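Acetyl xylan esterase (Geobacillus stearothermophilus, PDB 4JKO) removes acetyl side groups from the xylose units of xylan and xylo-oligosaccharides, working as a homooctameric acetylxylan esterase of the GDSL family. Local coordinates at residues D14-C19 with R192-V197; S119-T124 with E163-L168. The protein carries 1 engineered substitution. All coordinates share one frame; numbering follows the deposited sequence.

Contact 1 (D14-C19 with R192-V197); sequences DAITDC and RVHPSV. Engineered in segment 14-19: Ala15 (natural residue Ser). With PO4 (phosphate ion), chain H.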
ATOM      1  N   ASP A  14       8.499  27.888  -5.235  1.00 20.48           N
ATOM      2  CA  ASP A  14       7.581  26.917  -5.854  1.00 21.97           C
ATOM      3  C   ASP A  14       8.242  25.523  -5.737  1.00 20.28           C
ATOM      4  O   ASP A  14       9.102  25.343  -4.878  1.00 23.02           O
ATOM      5  CB  ASP A  14       7.250  27.315  -7.289  1.00 22.20           C
ATOM      6  CG  ASP A  14       8.517  27.487  -8.154  1.00 26.28           C
ATOM      7  OD1 ASP A  14       9.534  26.732  -7.934  1.00 25.88           O
ATOM      8  OD2 ASP A  14       8.537  28.392  -9.032  1.00 25.92           O
ATOM      9  N   ALA A  15       7.897  24.565  -6.605  1.00 22.88           N
ATOM     10  CA  ALA A  15       8.431  23.199  -6.484  1.00 21.28           C
ATOM     11  C   ALA A  15       9.967  23.182  -6.496  1.00 21.83           C
ATOM     12  O   ALA A  15      10.627  22.291  -5.946  1.00 20.53           O
ATOM     13  CB  ALA A  15       7.949  22.327  -7.609  1.00 21.47           C
ATOM     14  N   ILE A  16      10.541  24.084  -7.256  1.00 23.19           N
ATOM     15  CA  ILE A  16      12.002  24.076  -7.418  1.00 23.65           C
ATOM     16  C   ILE A  16      12.662  24.311  -6.061  1.00 25.06           C
ATOM     17  O   ILE A  16      13.691  23.696  -5.737  1.00 23.45           O
ATOM     18  CB  ILE A  16      12.490  25.071  -8.510  1.00 22.64           C
ATOM     19  CG1 ILE A  16      11.771  24.872  -9.838  1.00 25.32           C
ATOM     20  CG2 ILE A  16      13.997  25.013  -8.602  1.00 25.08           C
ATOM     21  CD1 ILE A  16      11.896  23.455 -10.408  1.00 25.09           C
ATOM     22  N   THR A  17      12.036  25.133  -5.217  1.00 22.93           N
ATOM     23  CA  THR A  17      12.481  25.318  -3.853  1.00 20.90           C
ATOM     24  C   THR A  17      11.987  24.219  -2.878  1.00 20.87           C
ATOM     25  O   THR A  17      12.750  23.706  -2.111  1.00 20.01           O
ATOM     26  CB  THR A  17      12.040  26.765  -3.356  1.00 22.37           C
ATOM     27  OG1 THR A  17      12.668  27.738  -4.191  1.00 22.62           O
ATOM     28  CG2 THR A  17      12.438  26.961  -1.962  1.00 23.61           C
ATOM     29  N   ASP A  18      10.709  23.840  -2.955  1.00 20.63           N
ATOM     30  CA  ASP A  18      10.106  22.821  -2.102  1.00 22.75           C
ATOM     31  C   ASP A  18      10.927  21.511  -2.145  1.00 25.03           C
ATOM     32  O   ASP A  18      11.449  21.067  -1.104  1.00 22.99           O
ATOM     33  CB  ASP A  18       8.692  22.606  -2.664  1.00 22.15           C
ATOM     34  CG  ASP A  18       7.875  21.644  -1.893  1.00 24.97           C
ATOM     35  OD1 ASP A  18       8.452  20.787  -1.151  1.00 26.92           O
ATOM     36  OD2 ASP A  18       6.631  21.717  -2.128  1.00 25.29           O
ATOM     37  N   CYS A  19      10.989  20.912  -3.352  1.00 26.59           N
ATOM     38  CA  CYS A  19      11.580  19.601  -3.565  1.00 27.84           C
ATOM     39  C   CYS A  19      11.240  18.558  -2.467  1.00 25.33           C
ATOM     40  O   CYS A  19      12.140  17.909  -1.962  1.00 25.60           O
ATOM     41  CB  CYS A  19      13.118  19.747  -3.649  1.00 27.43           C
ATOM     42  SG  CYS A  19      13.604  20.538  -5.154  1.00 29.49           S
ATOM     43  N   ARG A 192      11.754  21.127 -19.043  1.00 23.27           N
ATOM     44  CA  ARG A 192      12.436  22.424 -19.099  1.00 23.35           C
ATOM     45  C   ARG A 192      12.271  23.225 -17.863  1.00 22.36           C
ATOM     46  O   ARG A 192      12.655  24.401 -17.791  1.00 20.66           O
ATOM     47  CB  ARG A 192      12.060  23.192 -20.378  1.00 23.60           C
ATOM     48  CG  ARG A 192      12.566  22.520 -21.627  1.00 23.64           C
ATOM     49  CD  ARG A 192      12.242  23.220 -22.940  1.00 24.30           C
ATOM     50  NE  ARG A 192      10.865  23.054 -23.402  1.00 23.12           N
ATOM     51  CZ  ARG A 192      10.267  23.789 -24.302  1.00 21.86           C
ATOM     52  NH1 ARG A 192      10.949  24.730 -24.956  1.00 22.68           N
ATOM     53  NH2 ARG A 192       8.990  23.499 -24.651  1.00 21.82           N
ATOM     54  N   VAL A 193      11.797  22.585 -16.809  1.00 21.11           N
ATOM     55  CA  VAL A 193      11.585  23.239 -15.527  1.00 21.24           C
ATOM     56  C   VAL A 193      12.169  22.479 -14.341  1.00 21.44           C
ATOM     57  O   VAL A 193      12.943  23.044 -13.602  1.00 21.68           O
ATOM     58  CB  VAL A 193      10.076  23.488 -15.275  1.00 21.20           C
ATOM     59  CG1 VAL A 193       9.818  23.925 -13.810  1.00 25.46           C
ATOM     60  CG2 VAL A 193       9.492  24.460 -16.296  1.00 22.77           C
ATOM     61  N   HIS A 194      11.777  21.214 -14.167  1.00 21.17           N
ATOM     62  CA  HIS A 194      12.173  20.376 -13.016  1.00 21.77           C
ATOM     63  C   HIS A 194      13.406  19.581 -13.378  1.00 22.63           C
ATOM     64  O   HIS A 194      13.281  18.658 -14.156  1.00 21.92           O
ATOM     65  CB  HIS A 194      11.080  19.404 -12.620  1.00 22.41           C
ATOM     66  CG  HIS A 194       9.778  20.067 -12.291  1.00 25.38           C
ATOM     67  ND1 HIS A 194       8.747  20.124 -13.193  1.00 23.41           N
ATOM     68  CD2 HIS A 194       9.362  20.757 -11.202  1.00 25.45           C
ATOM     69  CE1 HIS A 194       7.718  20.757 -12.664  1.00 22.87           C
ATOM     70  NE2 HIS A 194       8.074  21.182 -11.469  1.00 24.99           N
ATOM     71  N   PRO A 195      14.587  19.996 -12.903  1.00 20.63           N
ATOM     72  CA  PRO A 195      15.775  19.365 -13.427  1.00 22.23           C
ATOM     73  C   PRO A 195      16.346  18.252 -12.555  1.00 23.10           C
ATOM     74  O   PRO A 195      15.839  17.999 -11.462  1.00 23.63           O
ATOM     75  CB  PRO A 195      16.760  20.464 -13.404  1.00 22.17           C
ATOM     76  CG  PRO A 195      16.402  21.197 -12.195  1.00 21.50           C
ATOM     77  CD  PRO A 195      14.941  21.142 -12.064  1.00 22.86           C
ATOM     78  N   SER A 196      17.429  17.646 -13.059  1.00 23.31           N
ATOM     79  CA  SER A 196      18.181  16.612 -12.356  1.00 22.60           C
ATOM     80  C   SER A 196      19.034  17.239 -11.260  1.00 25.63           C
ATOM     81  O   SER A 196      19.061  18.454 -11.062  1.00 23.02           O
ATOM     82  CB  SER A 196      19.127  15.988 -13.399  1.00 25.86           C
ATOM     83  OG  SER A 196      20.004  17.039 -13.836  1.00 25.14           O
ATOM     84  N   VAL A 197      19.720  16.403 -10.510  1.00 25.68           N
ATOM     85  CA  VAL A 197      20.687  16.840  -9.509  1.00 24.10           C
ATOM     86  C   VAL A 197      21.594  17.932 -10.075  1.00 21.27           C
ATOM     87  O   VAL A 197      21.905  18.858  -9.385  1.00 23.10           O
ATOM     88  CB  VAL A 197      21.536  15.626  -9.007  1.00 23.25           C
ATOM     89  CG1 VAL A 197      22.719  16.089  -8.191  1.00 23.25           C
ATOM     90  CG2 VAL A 197      20.653  14.679  -8.148  1.00 24.48           C
TER
HETATM   91  P   PO4 H 306       5.642  23.502 -10.035  1.00 29.36           P
HETATM   92  O1  PO4 H 306       5.889  24.386  -8.816  1.00 25.10           O
HETATM   93  O2  PO4 H 306       6.140  22.094  -9.888  1.00 27.71           O
HETATM   94  O3  PO4 H 306       6.180  24.060 -11.311  1.00 27.26           O
HETATM   95  O4  PO4 H 306       4.123  23.445 -10.135  1.00 26.44           O
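Ala15 and His194 meet at the active site of this SGNH hydrolase fold. Ala15 is an engineered replacement of the serine inferred to be the nucleophile, and His194 belongs to the inferred catalytic triad with Asp191. Ala15 CB lies at the edge of the His194 ring, 4.0 Å from NE2. A phosphate ion joins the two residues. Ala15 N donates to phosphate O1 at 3.0 Å, while His194 NE2 donates to O2 at 2.7 Å (157°). Gly63 N and Asn92 ND2 also bind the ion, consistent with their inferred oxyanion-hole role. The other ring nitrogen, His194 ND1, is hydrogen-bonded to Asp191 OD2. CG of His194 lies anti to its carbonyl carbon (chi1 -57°), which carries the ring toward the ion. Val193 CG1 covers one face over the ring centre, 3.9 Å above the plane. A phenylalanine in place of His194 would probably leave phosphate O2 and Asp191 OD2 without their ring-nitrogen partners. Asp14 N-caps the short helix 15-18, with OD1 taking Ile16 N on its anti side. Ile16 sends CD1 obliquely past the histidine, 3.8 Å from His194 CD2. The same methyl lies 3.4 Å from Val193 O.

Contact 2 (S119-T124 with E163-L168); sequences SLVLET and EETNSL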
ATOM      1  N   SER A 119       5.800  44.507  -3.626  1.00 27.16           N
ATOM      2  CA  SER A 119       5.198  44.765  -2.367  1.00 27.59           C
ATOM      3  C   SER A 119       5.767  43.810  -1.295  1.00 31.21           C
ATOM      4  O   SER A 119       6.001  44.242  -0.154  1.00 27.32           O
ATOM      5  CB  SER A 119       3.702  44.665  -2.507  1.00 30.43           C
ATOM      6  OG  SER A 119       3.079  44.580  -1.253  1.00 40.40           O
ATOM      7  N   LEU A 120       5.958  42.520  -1.623  1.00 27.95           N
ATOM      8  CA  LEU A 120       6.519  41.565  -0.610  1.00 28.08           C
ATOM      9  C   LEU A 120       7.954  41.962  -0.216  1.00 23.73           C
ATOM     10  O   LEU A 120       8.287  41.967   0.943  1.00 27.64           O
ATOM     11  CB  LEU A 120       6.500  40.133  -1.165  1.00 29.66           C
ATOM     12  CG  LEU A 120       5.104  39.576  -1.500  1.00 29.87           C
ATOM     13  CD1 LEU A 120       5.184  38.177  -2.109  1.00 28.47           C
ATOM     14  CD2 LEU A 120       4.297  39.582  -0.221  1.00 32.13           C
ATOM     15  N   VAL A 121       8.745  42.425  -1.168  1.00 25.07           N
ATOM     16  CA  VAL A 121      10.113  42.748  -0.894  1.00 26.24           C
ATOM     17  C   VAL A 121      10.172  44.011  -0.026  1.00 27.87           C
ATOM     18  O   VAL A 121      10.883  44.058   0.972  1.00 26.95           O
ATOM     19  CB  VAL A 121      10.887  42.946  -2.178  1.00 27.35           C
ATOM     20  CG1 VAL A 121      12.305  43.436  -1.874  1.00 29.02           C
ATOM     21  CG2 VAL A 121      10.995  41.613  -2.888  1.00 26.51           C
ATOM     22  N   LEU A 122       9.398  45.023  -0.419  1.00 31.75           N
ATOM     23  CA  LEU A 122       9.292  46.255   0.364  1.00 32.34           C
ATOM     24  C   LEU A 122       8.783  46.038   1.750  1.00 31.70           C
ATOM     25  O   LEU A 122       9.247  46.656   2.673  1.00 36.18           O
ATOM     26  CB  LEU A 122       8.431  47.325  -0.344  1.00 31.73           C
ATOM     27  CG  LEU A 122       8.986  47.886  -1.616  1.00 31.07           C
ATOM     28  CD1 LEU A 122       7.977  48.888  -2.123  1.00 33.65           C
ATOM     29  CD2 LEU A 122      10.276  48.585  -1.375  1.00 35.14           C
ATOM     30  N   GLU A 123       7.832  45.182   1.937  1.00 31.02           N
ATOM     31  CA  GLU A 123       7.378  44.940   3.281  1.00 34.06           C
ATOM     32  C   GLU A 123       8.398  44.157   4.149  1.00 36.02           C
ATOM     33  O   GLU A 123       8.435  44.325   5.404  1.00 30.32           O
ATOM     34  CB  GLU A 123       6.127  44.133   3.243  1.00 32.68           C
ATOM     35  CG  GLU A 123       5.618  43.589   4.565  1.00 42.01           C
ATOM     36  CD  GLU A 123       4.551  42.512   4.371  1.00 51.41           C
ATOM     37  OE1 GLU A 123       4.106  42.329   3.202  1.00 55.63           O
ATOM     38  OE2 GLU A 123       4.140  41.883   5.384  1.00 52.79           O
ATOM     39  N   THR A 124       9.160  43.284   3.491  1.00 29.87           N
ATOM     40  CA  THR A 124      10.078  42.376   4.190  1.00 32.37           C
ATOM     41  C   THR A 124      11.461  43.080   4.508  1.00 32.32           C
ATOM     42  O   THR A 124      12.050  42.830   5.535  1.00 33.22           O
ATOM     43  CB  THR A 124      10.287  41.103   3.338  1.00 29.41           C
ATOM     44  OG1 THR A 124       8.990  40.532   3.000  1.00 30.08           O
ATOM     45  CG2 THR A 124      11.134  40.070   4.121  1.00 33.46           C
ATOM     46  N   GLU A 163      17.183  45.914  -7.656  1.00 45.33           N
ATOM     47  CA  GLU A 163      17.843  47.235  -7.681  1.00 50.80           C
ATOM     48  C   GLU A 163      16.955  48.358  -7.062  1.00 42.84           C
ATOM     49  O   GLU A 163      17.382  49.056  -6.228  1.00 40.64           O
ATOM     50  CB  GLU A 163      18.403  47.541  -9.056  1.00 49.86           C
ATOM     51  CG  GLU A 163      19.910  47.199  -9.182  1.00 47.14           C
ATOM     52  CD  GLU A 163      20.242  46.888 -10.631  1.00 44.24           C
ATOM     53  OE1 GLU A 163      21.038  46.019 -11.022  1.00 40.35           O
ATOM     54  OE2 GLU A 163      19.608  47.500 -11.460  1.00 59.24           O
ATOM     55  N   GLU A 164      15.651  48.460  -7.367  1.00 52.61           N
ATOM     56  CA  GLU A 164      14.815  49.465  -6.677  1.00 45.03           C
ATOM     57  C   GLU A 164      14.948  49.272  -5.179  1.00 48.89           C
ATOM     58  O   GLU A 164      14.992  50.256  -4.471  1.00 48.81           O
ATOM     59  CB  GLU A 164      13.298  49.473  -7.154  1.00 39.99           C
ATOM     60  CG  GLU A 164      12.294  50.153  -6.221  1.00 37.75           C
ATOM     61  CD  GLU A 164      10.784  49.732  -6.514  1.00 39.37           C
ATOM     62  OE1 GLU A 164      10.493  49.015  -7.507  1.00 34.07           O
ATOM     63  OE2 GLU A 164       9.908  50.106  -5.724  1.00 38.20           O
ATOM     64  N   THR A 165      15.020  48.020  -4.682  1.00 48.57           N
ATOM     65  CA  THR A 165      15.125  47.722  -3.225  1.00 47.45           C
ATOM     66  C   THR A 165      16.464  47.382  -2.653  1.00 35.93           C
ATOM     67  O   THR A 165      16.563  46.990  -1.522  1.00 42.87           O
ATOM     68  CB  THR A 165      14.365  46.474  -2.858  1.00 48.73           C
ATOM     69  OG1 THR A 165      14.992  45.355  -3.570  1.00 44.56           O
ATOM     70  CG2 THR A 165      12.867  46.695  -3.189  1.00 48.66           C
ATOM     71  N   ASN A 166      17.488  47.384  -3.440  1.00 46.96           N
ATOM     72  CA  ASN A 166      18.783  46.952  -2.876  1.00 42.99           C
ATOM     73  C   ASN A 166      19.022  45.459  -2.445  1.00 51.43           C
ATOM     74  O   ASN A 166      19.797  45.182  -1.543  1.00 42.19           O
ATOM     75  CB  ASN A 166      19.091  47.754  -1.674  1.00 50.22           C
ATOM     76  CG  ASN A 166      20.569  47.712  -1.359  1.00 57.40           C
ATOM     77  OD1 ASN A 166      21.398  47.646  -2.256  1.00 63.54           O
ATOM     78  ND2 ASN A 166      20.894  47.676  -0.087  1.00 68.24           N
ATOM     79  N   SER A 167      18.393  44.483  -3.079  1.00 51.97           N
ATOM     80  CA  SER A 167      18.577  43.115  -2.580  1.00 45.07           C
ATOM     81  C   SER A 167      19.748  42.427  -3.336  1.00 36.95           C
ATOM     82  O   SER A 167      20.071  42.812  -4.424  1.00 39.51           O
ATOM     83  CB  SER A 167      17.281  42.358  -2.779  1.00 48.11           C
ATOM     84  OG  SER A 167      16.155  43.021  -2.200  1.00 43.08           O
ATOM     85  N   LEU A 168      20.337  41.382  -2.772  1.00 40.77           N
ATOM     86  CA  LEU A 168      21.145  40.479  -3.586  1.00 36.83           C
ATOM     87  C   LEU A 168      20.314  39.886  -4.728  1.00 35.44           C
ATOM     88  O   LEU A 168      19.096  39.847  -4.648  1.00 33.11           O
ATOM     89  CB  LEU A 168      21.711  39.400  -2.713  1.00 38.56           C
ATOM     90  CG  LEU A 168      23.056  39.544  -2.003  1.00 44.25           C
ATOM     91  CD1 LEU A 168      23.498  40.967  -1.910  1.00 50.41           C
ATOM     92  CD2 LEU A 168      23.092  38.907  -0.663  1.00 41.03           C
TER
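The carboxylate of Glu164 is the flat side-chain group at this contact, and Leu122 approaches it with one methyl. CD1 of Leu122 stands 4.3 Å from Glu164 OE2, a loose contact. The same oxygen forms a salt bridge with Arg118, so the charge is paired beside the leucine. A second flat group is the peptide carbonyl of Leu120. Its oxygen accepts from Thr124 N and Thr124 OG1, which arrive from opposite faces of the carbonyl plane. The hydroxyl bond is short, 2.6 Å from Thr124 OG1 to Leu120 O, and is tilted 33° from that plane. The contact is plain packing in the alpha/beta/alpha sandwich of the SGNH fold, where the end of helix 110-124 meets the end of helix 146-164. Helix 146-164 closes in a Schellman motif at Asn166, and the chain then turns into strand 168-170. Val121 and Thr165 cross at about a right angle, with Val121 CG1 3.6 Å from Thr165 CG2. With chi1 of Thr165 at 63°, OG1 sits between the backbone N and the carbonyl carbon, and CG2 is swung to the valine. Thr165 CG2 also meets Leu122 CD2 at 3.7 Å. Thr165 OG1, just past the helix end, is bonded to Ile161 O in the last turn. Val121 also rests on Ile131 and Leu133 of strand 130-134. Ser167 completes the patch, its OG 3.9 Å from Val121 CG1.

In the fold
Contact 1 and contact 2 lie on opposite sides of the centre of the chain. Their centres are 24 Å apart and their nearest atoms about 11 Å, so they do not touch. Both belong to one domain, built on the parallel sheet ordered 55-58, 8-13, 84-88, 130-134, 168-170. Contact 1 joins distant parts of the sequence: short helix 15-18, just after strand 8-13, and the loop before helix 197-210. Both segments of contact 2 fall between these two. They hold the C-terminal ends of helices 110-124 and 146-164 near strands 130-134 and 168-170. Contact 1 brings two of the inferred catalytic positions together, while contact 2 is helix packing away from them.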